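Local coordinates for protein DnaJ homolog subfamily C member 3 (Mus musculus, PDB 3IEG) that acts as a co-chaperone of the unfolded protein response, binding misfolded proteins, stimulating the ATPase of HSPA8 and restraining the kinase activity of EIF2AK4, at residues G17-A22 and F47-K52; Q126-F131 and R157-E162; S209-C214 and K229-L234. One frame throughout, in Å; residues are numbered along the deposited sequence.

How the interactions relate
The construct is the TPR portion of the protein, a mostly helical, elongated chain, along which the three contacts follow one another in series. Interaction 1 joins helices 19-32 and 37-50 across TPR 1 and TPR 2, the repeats whose hydrophobic groove receives misfolded proteins. Interaction 2 brings helices 104-132 and 154-166 together between TPR 4 and TPR 5, and interaction 3 pairs helix 204-217 of TPR 6 with helix 222-246, which runs on into TPR 7. The centres of interactions 1 and 2 lie about 36 Å apart. The centres of interactions 2 and 3 are about 28 Å apart. The centres of interactions 1 and 3 are about 41 Å apart. Each is thus a separate local junction within the solenoid.

Interaction 1 of 3, residues G17-A22 and F47-K52; sequences GQLADA and FLAMGK
Leu19 and Met50 meet because each turns CG to the position anti to its own carbonyl carbon and beside its own backbone nitrogen, with chi1 at -51° for Leu19 and -63° for Met50. Beyond CG the Met50 chain, a selenomethionine with SE in place of sulfur, runs out extended (chi2 178°), and this reach carries its terminal methyl across to segment 17-22. The two side chains lie alongside in opposite senses, each with its end near the other's root. Met50 CE therefore arrives at the base of Leu19, 3.7 Å from Leu19 CB, and rests against the peptide that follows, with Ala20 N 3.5 Å from Met50 CE. The Ala20 methyl adds a looser contact, its CB 4.1 Å from the same CE. In return Leu19 CD1 lies 3.9 Å from Met50 CG, while its second methyl, CD2, stands 4.3 Å from Ala49 CB. The side chains meet by apolar contacts, no hydrogen bond joins the segments, and the interface is modest at 173 Å².

Each segment holds a place where the chain turns between helices. Gly51, with positive phi, closes helix 37-50 in a Schellman motif in which Lys52 N bonds to Phe47 O at 2.8 Å, and Lys52 then takes the N-cap position of the next helix. Gly17 plays the corresponding part after helix 2-15, followed by Gln18 as N-cap. The end of helix 37-50 packs on the first turn of helix 19-32, a contact between adjacent repeats of the TPR array, in the two repeats that form the groove for misfolded proteins. Around this junction Leu19 also leans on Leu14 of helix 2-15, Met50 touches Leu23 further along helix 19-32, and Phe47 packs on Ala55, Ala56 and Asp59 of helix 53-66.

Interaction 2 of 3, residues Q126-F131 and R157-E162; sequences QALDAF and RELRAE
Phe131 and Leu159 mark the nearest backbone approach of two helical segments, with 8.5 Å between Phe131 CA and Leu159 CA. The segments run in roughly the same direction, their axes inclined by 31° and 11.6 Å apart at the closest point, so the gap is bridged by side chains. Leu159 has the largest share of the buried surface. Its CD1 methyl stands over the centre of the Phe131 ring, 3.5 Å from the ring centroid and almost exactly on the normal, a CH-pi contact so well centred that all six ring carbons are nearly equidistant from the methyl. In Phe131, CG lies anti to the backbone nitrogen (chi1 -172°), which carries the ring out toward the other segment, and chi2 of 87° sets the face it offers.

Packing of helices from successive repeats at a modest angle is one feature of the TPR superhelix, and here segment 126-131 belongs to TPR 4 and segment 157-162 to TPR 5. The other branch of Leu159 serves a second partner: Leu128 crosses it at about a right angle, and Leu128 CD2 meets Leu159 CD2 at 3.8 Å. Glu162, one turn on from Leu159, contributes its aliphatic base, its CB lying 3.8 Å from Phe131 CE1, while its carboxylate makes a long, weak ion pair with Lys193. An alanine at Phe131 takes away the ring under Leu159 CD1, and would probably leave that methyl and Glu162 CB without their partner and open a gap between the helices.

The ring of Phe131 also meets that of Tyr136 in helix 136-149, with the planes steeply inclined. Arg160 forms salt bridges with Asp144 of helix 136-149 and Asp176 of helix 170-181.

Interaction 3 of 3, residues S209-C214 and K229-L234; sequences SEVREC and KQVKKL
Val211 and Val231 are the nearest residues of segments 209-214 and 229-234, with 8.8 Å between Val211 CA and Val231 CA, and Val211 CG1 lies 4.3 Å from Val231 CG2. This light methyl contact is the apolar centre of a small interface of 101 Å². Beside it, at the more exposed margin, two cationic side chains converge: Lys232 NZ lies 4.3 Å from Arg212 NH2, near the guanidinium plane and at its edge. Their meeting point is the hydroxyl of Tyr228, one turn before Lys232 on the same helix, which is hydrogen-bonded both to Arg212 NH1 and to Lys232 NZ.

Val211 also rests on His227 and Tyr228 of the partner helix, while Val231 touches Tyr199 and Ser207. The disulfide between Cys214 and Cys224 ties the two helices covalently near the turn that connects them. In the TPR superhelix, this is where TPR 6 packs on the helix that leads into TPR 7.

The polar link between the helices is the Arg212 NH1 to Tyr228 OH bond. The same oxygen also holds Lys232 NZ, which probably offsets part of the repulsion expected between the neighbouring arginine and lysine charges.

Interaction 1 of 3, residues G17-A22 and F47-K52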
loop_
_atom_site.group_PDB
_atom_site.type_symbol
_atom_site.label_atom_id
_atom_site.label_comp_id
_atom_site.label_asym_id
_atom_site.label_seq_id
_atom_site.Cartn_x
_atom_site.Cartn_y
_atom_site.Cartn_z
ATOM N N GLY A 17 -8.523 12.822 -33.729
ATOM C CA GLY A 17 -8.144 12.841 -32.312
ATOM C C GLY A 17 -9.233 13.255 -31.335
ATOM O O GLY A 17 -8.989 13.307 -30.128
ATOM N N GLN A 18 -10.432 13.541 -31.837
ATOM C CA GLN A 18 -11.560 13.867 -30.968
ATOM C C GLN A 18 -12.210 12.582 -30.445
ATOM O O GLN A 18 -13.197 12.083 -30.981
ATOM C CB GLN A 18 -12.547 14.808 -31.669
ATOM C CG GLN A 18 -12.008 16.255 -31.844
ATOM C CD GLN A 18 -12.960 17.149 -32.655
ATOM O OE1 GLN A 18 -13.955 17.678 -32.127
ATOM N NE2 GLN A 18 -12.656 17.320 -33.951
ATOM N N LEU A 19 -11.617 12.044 -29.386
ATOM C CA LEU A 19 -11.940 10.706 -28.906
ATOM C C LEU A 19 -13.321 10.622 -28.286
ATOM O O LEU A 19 -14.083 9.701 -28.591
ATOM C CB LEU A 19 -10.880 10.217 -27.919
ATOM C CG LEU A 19 -9.417 10.298 -28.361
ATOM C CD1 LEU A 19 -8.510 9.714 -27.264
ATOM C CD2 LEU A 19 -9.161 9.587 -29.701
ATOM N N ALA A 20 -13.635 11.574 -27.412
ATOM C CA ALA A 20 -14.913 11.579 -26.716
ATOM C C ALA A 20 -16.045 11.741 -27.716
ATOM O O ALA A 20 -17.039 11.020 -27.659
ATOM C CB ALA A 20 -14.951 12.660 -25.675
ATOM N N ASP A 21 -15.875 12.655 -28.662
ATOM C CA ASP A 21 -16.874 12.830 -29.699
ATOM C C ASP A 21 -17.025 11.592 -30.577
ATOM O O ASP A 21 -18.139 11.230 -30.933
ATOM C CB ASP A 21 -16.558 14.065 -30.538
ATOM C CG ASP A 21 -16.577 15.337 -29.719
ATOM O OD1 ASP A 21 -17.190 15.354 -28.619
ATOM O OD2 ASP A 21 -15.968 16.327 -30.175
ATOM N N ALA A 22 -15.910 10.945 -30.916
ATOM C CA ALA A 22 -15.948 9.665 -31.636
ATOM C C ALA A 22 -16.718 8.636 -30.826
ATOM O O ALA A 22 -17.622 7.983 -31.350
ATOM C CB ALA A 22 -14.558 9.168 -31.953
ATOM N N PHE A 47 -12.181 3.410 -26.937
ATOM C CA PHE A 47 -11.730 3.055 -25.579
ATOM C C PHE A 47 -10.237 2.671 -25.555
ATOM O O PHE A 47 -9.501 3.055 -24.639
ATOM C CB PHE A 47 -12.568 1.921 -24.966
ATOM C CG PHE A 47 -13.975 2.323 -24.559
ATOM C CD1 PHE A 47 -15.066 1.544 -24.936
ATOM C CD2 PHE A 47 -14.216 3.470 -23.792
ATOM C CE1 PHE A 47 -16.376 1.892 -24.558
ATOM C CE2 PHE A 47 -15.526 3.831 -23.421
ATOM C CZ PHE A 47 -16.609 3.029 -23.805
ATOM N N LEU A 48 -9.782 1.925 -26.560
ATOM C CA LEU A 48 -8.378 1.531 -26.605
ATOM C C LEU A 48 -7.470 2.752 -26.733
ATOM O O LEU A 48 -6.461 2.851 -26.031
ATOM C CB LEU A 48 -8.124 0.515 -27.722
ATOM C CG LEU A 48 -7.872 -0.955 -27.340
ATOM C CD1 LEU A 48 -8.155 -1.286 -25.859
ATOM C CD2 LEU A 48 -8.605 -1.930 -28.262
ATOM N N ALA A 49 -7.852 3.685 -27.610
ATOM C CA ALA A 49 -7.092 4.918 -27.823
ATOM C C ALA A 49 -7.042 5.807 -26.571
ATOM O O ALA A 49 -6.020 6.409 -26.280
ATOM C CB ALA A 49 -7.636 5.675 -29.009
HETATM N N MSE A 50 -8.148 5.876 -25.840
HETATM C CA MSE A 50 -8.176 6.502 -24.524
HETATM C C MSE A 50 -7.356 5.703 -23.508
HETATM O O MSE A 50 -6.951 6.220 -22.463
HETATM C CB MSE A 50 -9.614 6.589 -24.022
HETATM C CG MSE A 50 -10.540 7.456 -24.862
HETATM SE SE MSE A 50 -12.393 7.460 -24.181
HETATM C CE MSE A 50 -13.066 9.039 -25.116
ATOM N N GLY A 51 -7.138 4.426 -23.806
ATOM C CA GLY A 51 -6.458 3.533 -22.886
ATOM C C GLY A 51 -7.342 3.017 -21.770
ATOM O O GLY A 51 -6.845 2.738 -20.685
ATOM N N LYS A 52 -8.644 2.882 -22.019
ATOM C CA LYS A 52 -9.568 2.368 -20.996
ATOM C C LYS A 52 -9.946 0.917 -21.297
ATOM O O LYS A 52 -11.024 0.646 -21.840
ATOM C CB LYS A 52 -10.831 3.238 -20.885
ATOM C CG LYS A 52 -10.598 4.722 -20.601
ATOM C CD LYS A 52 -11.897 5.421 -20.261
ATOM C CE LYS A 52 -11.837 6.881 -20.629
ATOM N NZ LYS A 52 -13.111 7.603 -20.305
#

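Interaction 2 of 3, residues Q126-F131 and R157-E162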
loop_
_atom_site.group_PDB
_atom_site.type_symbol
_atom_site.label_atom_id
_atom_site.label_comp_id
_atom_site.label_asym_id
_atom_site.label_seq_id
_atom_site.Cartn_x
_atom_site.Cartn_y
_atom_site.Cartn_z
ATOM N N GLN A 126 7.284 -21.516 -11.832
ATOM C CA GLN A 126 8.436 -21.278 -10.982
ATOM C C GLN A 126 8.125 -20.399 -9.762
ATOM O O GLN A 126 8.661 -20.625 -8.673
ATOM C CB GLN A 126 9.548 -20.655 -11.802
ATOM C CG GLN A 126 10.053 -21.559 -12.922
ATOM C CD GLN A 126 11.227 -20.954 -13.661
ATOM O OE1 GLN A 126 11.131 -19.854 -14.212
ATOM N NE2 GLN A 126 12.349 -21.661 -13.664
ATOM N N ALA A 127 7.263 -19.400 -9.951
ATOM C CA ALA A 127 6.843 -18.512 -8.879
ATOM C C ALA A 127 5.969 -19.253 -7.873
ATOM O O ALA A 127 6.239 -19.201 -6.680
ATOM C CB ALA A 127 6.104 -17.298 -9.445
ATOM N N LEU A 128 4.926 -19.930 -8.355
ATOM C CA LEU A 128 4.028 -20.694 -7.497
ATOM C C LEU A 128 4.761 -21.833 -6.816
ATOM O O LEU A 128 4.501 -22.129 -5.648
ATOM C CB LEU A 128 2.860 -21.271 -8.284
ATOM C CG LEU A 128 1.907 -20.302 -8.960
ATOM C CD1 LEU A 128 0.716 -21.058 -9.534
ATOM C CD2 LEU A 128 1.462 -19.237 -7.990
ATOM N N ASP A 129 5.671 -22.470 -7.552
ATOM C CA ASP A 129 6.466 -23.567 -7.012
ATOM C C ASP A 129 7.355 -23.099 -5.874
ATOM O O ASP A 129 7.406 -23.751 -4.839
ATOM C CB ASP A 129 7.298 -24.259 -8.100
ATOM C CG ASP A 129 8.292 -25.270 -7.523
ATOM O OD1 ASP A 129 7.923 -26.466 -7.408
ATOM O OD2 ASP A 129 9.428 -24.872 -7.156
ATOM N N ALA A 130 8.044 -21.975 -6.063
ATOM C CA ALA A 130 8.954 -21.451 -5.045
ATOM C C ALA A 130 8.186 -21.046 -3.786
ATOM O O ALA A 130 8.642 -21.284 -2.672
ATOM C CB ALA A 130 9.764 -20.285 -5.591
ATOM N N PHE A 131 7.011 -20.455 -3.980
ATOM C CA PHE A 131 6.134 -20.081 -2.881
ATOM C C PHE A 131 5.647 -21.309 -2.089
ATOM O O PHE A 131 5.754 -21.336 -0.865
ATOM C CB PHE A 131 4.957 -19.231 -3.386
ATOM C CG PHE A 131 4.125 -18.648 -2.292
ATOM C CD1 PHE A 131 4.468 -17.428 -1.720
ATOM C CD2 PHE A 131 3.001 -19.329 -1.815
ATOM C CE1 PHE A 131 3.694 -16.880 -0.685
ATOM C CE2 PHE A 131 2.230 -18.804 -0.785
ATOM C CZ PHE A 131 2.575 -17.573 -0.219
ATOM N N ARG A 157 0.271 -10.057 -7.837
ATOM C CA ARG A 157 0.590 -8.901 -7.013
ATOM C C ARG A 157 0.400 -9.207 -5.530
ATOM O O ARG A 157 1.271 -8.931 -4.714
ATOM C CB ARG A 157 -0.349 -7.757 -7.378
ATOM C CG ARG A 157 0.146 -6.418 -6.987
ATOM C CD ARG A 157 0.954 -5.889 -8.120
ATOM N NE ARG A 157 1.693 -4.710 -7.718
ATOM C CZ ARG A 157 2.129 -3.811 -8.578
ATOM N NH1 ARG A 157 1.878 -3.984 -9.866
ATOM N NH2 ARG A 157 2.802 -2.755 -8.146
ATOM N N GLU A 158 -0.756 -9.757 -5.189
ATOM C CA GLU A 158 -1.039 -10.111 -3.811
ATOM C C GLU A 158 -0.137 -11.234 -3.321
ATOM O O GLU A 158 0.242 -11.230 -2.159
ATOM C CB GLU A 158 -2.510 -10.475 -3.632
ATOM C CG GLU A 158 -3.457 -9.294 -3.841
ATOM C CD GLU A 158 -4.918 -9.662 -3.641
ATOM O OE1 GLU A 158 -5.331 -10.752 -4.084
ATOM O OE2 GLU A 158 -5.660 -8.865 -3.032
ATOM N N LEU A 159 0.208 -12.176 -4.200
ATOM C CA LEU A 159 1.133 -13.248 -3.856
ATOM C C LEU A 159 2.533 -12.728 -3.541
ATOM O O LEU A 159 3.170 -13.202 -2.605
ATOM C CB LEU A 159 1.204 -14.303 -4.958
ATOM C CG LEU A 159 2.129 -15.507 -4.667
ATOM C CD1 LEU A 159 1.506 -16.452 -3.653
ATOM C CD2 LEU A 159 2.461 -16.255 -5.935
ATOM N N ARG A 160 3.002 -11.752 -4.307
ATOM C CA ARG A 160 4.266 -11.090 -4.010
ATOM C C ARG A 160 4.199 -10.373 -2.660
ATOM O O ARG A 160 5.181 -10.341 -1.922
ATOM C CB ARG A 160 4.642 -10.095 -5.111
ATOM C CG ARG A 160 6.099 -9.659 -5.074
ATOM C CD ARG A 160 6.224 -8.183 -5.354
ATOM N NE ARG A 160 6.757 -7.886 -6.673
ATOM C CZ ARG A 160 6.470 -6.801 -7.383
ATOM N NH1 ARG A 160 5.615 -5.892 -6.936
ATOM N NH2 ARG A 160 7.026 -6.642 -8.573
ATOM N N ALA A 161 3.039 -9.804 -2.344
ATOM C CA ALA A 161 2.845 -9.156 -1.061
ATOM C C ALA A 161 3.003 -10.166 0.083
ATOM O O ALA A 161 3.698 -9.889 1.065
ATOM C CB ALA A 161 1.490 -8.463 -1.007
ATOM N N GLU A 162 2.389 -11.341 -0.066
ATOM C CA GLU A 162 2.564 -12.429 0.881
ATOM C C GLU A 162 4.044 -12.699 1.080
ATOM O O GLU A 162 4.492 -12.927 2.204
ATOM C CB GLU A 162 1.918 -13.713 0.371
ATOM C CG GLU A 162 0.518 -14.025 0.854
ATOM C CD GLU A 162 0.290 -13.682 2.318
ATOM O OE1 GLU A 162 0.820 -14.373 3.231
ATOM O OE2 GLU A 162 -0.441 -12.706 2.544
#

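Interaction 3 of 3, residues S209-C214 and K229-L234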
loop_
_atom_site.group_PDB
_atom_site.type_symbol
_atom_site.label_atom_id
_atom_site.label_comp_id
_atom_site.label_asym_id
_atom_site.label_seq_id
_atom_site.Cartn_x
_atom_site.Cartn_y
_atom_site.Cartn_z
ATOM N N SER A 209 -8.247 3.870 9.808
ATOM C CA SER A 209 -8.917 4.413 8.622
ATOM C C SER A 209 -8.883 3.411 7.481
ATOM O O SER A 209 -9.699 3.461 6.566
ATOM C CB SER A 209 -8.294 5.739 8.180
ATOM O OG SER A 209 -6.982 5.539 7.703
ATOM N N GLU A 210 -7.931 2.494 7.548
ATOM C CA GLU A 210 -7.842 1.453 6.563
ATOM C C GLU A 210 -8.910 0.395 6.807
ATOM O O GLU A 210 -9.488 -0.131 5.859
ATOM C CB GLU A 210 -6.441 0.842 6.558
ATOM C CG GLU A 210 -6.037 0.310 5.213
ATOM C CD GLU A 210 -5.996 1.376 4.119
ATOM O OE1 GLU A 210 -6.193 1.019 2.940
ATOM O OE2 GLU A 210 -5.761 2.560 4.423
ATOM N N VAL A 211 -9.175 0.086 8.072
ATOM C CA VAL A 211 -10.244 -0.842 8.396
ATOM C C VAL A 211 -11.618 -0.208 8.101
ATOM O O VAL A 211 -12.604 -0.914 7.857
ATOM C CB VAL A 211 -10.115 -1.391 9.853
ATOM C CG1 VAL A 211 -10.751 -0.462 10.872
ATOM C CG2 VAL A 211 -10.717 -2.765 9.957
ATOM N N ARG A 212 -11.667 1.127 8.098
ATOM C CA ARG A 212 -12.907 1.844 7.794
ATOM C C ARG A 212 -13.253 1.667 6.324
ATOM O O ARG A 212 -14.415 1.467 5.972
ATOM C CB ARG A 212 -12.815 3.334 8.145
ATOM C CG ARG A 212 -13.017 3.635 9.617
ATOM C CD ARG A 212 -13.200 5.127 9.847
ATOM N NE ARG A 212 -12.787 5.532 11.193
ATOM C CZ ARG A 212 -13.529 5.392 12.291
ATOM N NH1 ARG A 212 -14.739 4.845 12.223
ATOM N NH2 ARG A 212 -13.057 5.792 13.462
ATOM N N GLU A 213 -12.232 1.729 5.474
ATOM C CA GLU A 213 -12.404 1.451 4.058
ATOM C C GLU A 213 -12.978 0.053 3.847
ATOM O O GLU A 213 -13.869 -0.126 3.017
ATOM C CB GLU A 213 -11.087 1.619 3.295
ATOM C CG GLU A 213 -10.511 3.038 3.303
ATOM C CD GLU A 213 -11.527 4.103 2.925
ATOM O OE1 GLU A 213 -12.359 3.863 2.021
ATOM O OE2 GLU A 213 -11.485 5.188 3.539
ATOM N N CYS A 214 -12.486 -0.923 4.610
ATOM C CA CYS A 214 -13.013 -2.280 4.547
ATOM C C CYS A 214 -14.512 -2.300 4.874
ATOM O O CYS A 214 -15.318 -2.808 4.088
ATOM C CB CYS A 214 -12.239 -3.228 5.472
ATOM S SG CYS A 214 -12.997 -4.878 5.602
ATOM N N LYS A 229 -13.079 -2.785 16.337
ATOM C CA LYS A 229 -13.358 -2.553 17.748
ATOM C C LYS A 229 -12.073 -2.450 18.551
ATOM O O LYS A 229 -11.981 -1.634 19.473
ATOM C CB LYS A 229 -14.283 -3.633 18.313
ATOM C CG LYS A 229 -15.627 -3.707 17.591
ATOM C CD LYS A 229 -16.695 -4.406 18.412
ATOM C CE LYS A 229 -16.502 -5.909 18.490
ATOM N NZ LYS A 229 -17.736 -6.566 19.037
ATOM N N GLN A 230 -11.083 -3.260 18.178
ATOM C CA GLN A 230 -9.776 -3.261 18.833
ATOM C C GLN A 230 -8.977 -1.987 18.541
ATOM O O GLN A 230 -8.535 -1.325 19.473
ATOM C CB GLN A 230 -8.975 -4.506 18.456
ATOM C CG GLN A 230 -7.531 -4.508 18.939
ATOM C CD GLN A 230 -7.390 -4.737 20.440
ATOM O OE1 GLN A 230 -8.383 -4.872 21.158
ATOM N NE2 GLN A 230 -6.151 -4.786 20.920
ATOM N N VAL A 231 -8.799 -1.637 17.267
ATOM C CA VAL A 231 -8.054 -0.417 16.934
ATOM C C VAL A 231 -8.777 0.818 17.412
ATOM O O VAL A 231 -8.139 1.726 17.902
ATOM C CB VAL A 231 -7.727 -0.210 15.407
ATOM C CG1 VAL A 231 -6.241 -0.339 15.138
ATOM C CG2 VAL A 231 -8.576 -1.085 14.491
ATOM N N LYS A 232 -10.103 0.857 17.261
ATOM C CA LYS A 232 -10.885 2.024 17.682
ATOM C C LYS A 232 -10.566 2.367 19.139
ATOM O O LYS A 232 -10.199 3.516 19.433
ATOM C CB LYS A 232 -12.381 1.805 17.486
ATOM C CG LYS A 232 -13.181 3.078 17.316
ATOM C CD LYS A 232 -14.667 2.790 17.449
ATOM C CE LYS A 232 -15.466 4.007 17.860
ATOM N NZ LYS A 232 -15.725 4.879 16.693
ATOM N N LYS A 233 -10.662 1.362 20.018
ATOM C CA LYS A 233 -10.321 1.504 21.436
ATOM C C LYS A 233 -8.855 1.873 21.662
ATOM O O LYS A 233 -8.552 2.837 22.360
ATOM C CB LYS A 233 -10.622 0.215 22.200
ATOM C CG LYS A 233 -12.097 -0.008 22.548
ATOM C CD LYS A 233 -12.324 -1.410 23.166
ATOM C CE LYS A 233 -11.541 -1.581 24.476
ATOM N NZ LYS A 233 -11.945 -2.824 25.192
ATOM N N LEU A 234 -7.950 1.100 21.075
ATOM C CA LEU A 234 -6.533 1.334 21.229
ATOM C C LEU A 234 -6.168 2.727 20.748
ATOM O O LEU A 234 -5.302 3.380 21.321
ATOM C CB LEU A 234 -5.749 0.283 20.459
ATOM C CG LEU A 234 -4.270 0.014 20.767
ATOM C CD1 LEU A 234 -3.388 0.764 19.804
ATOM C CD2 LEU A 234 -3.863 0.266 22.232
#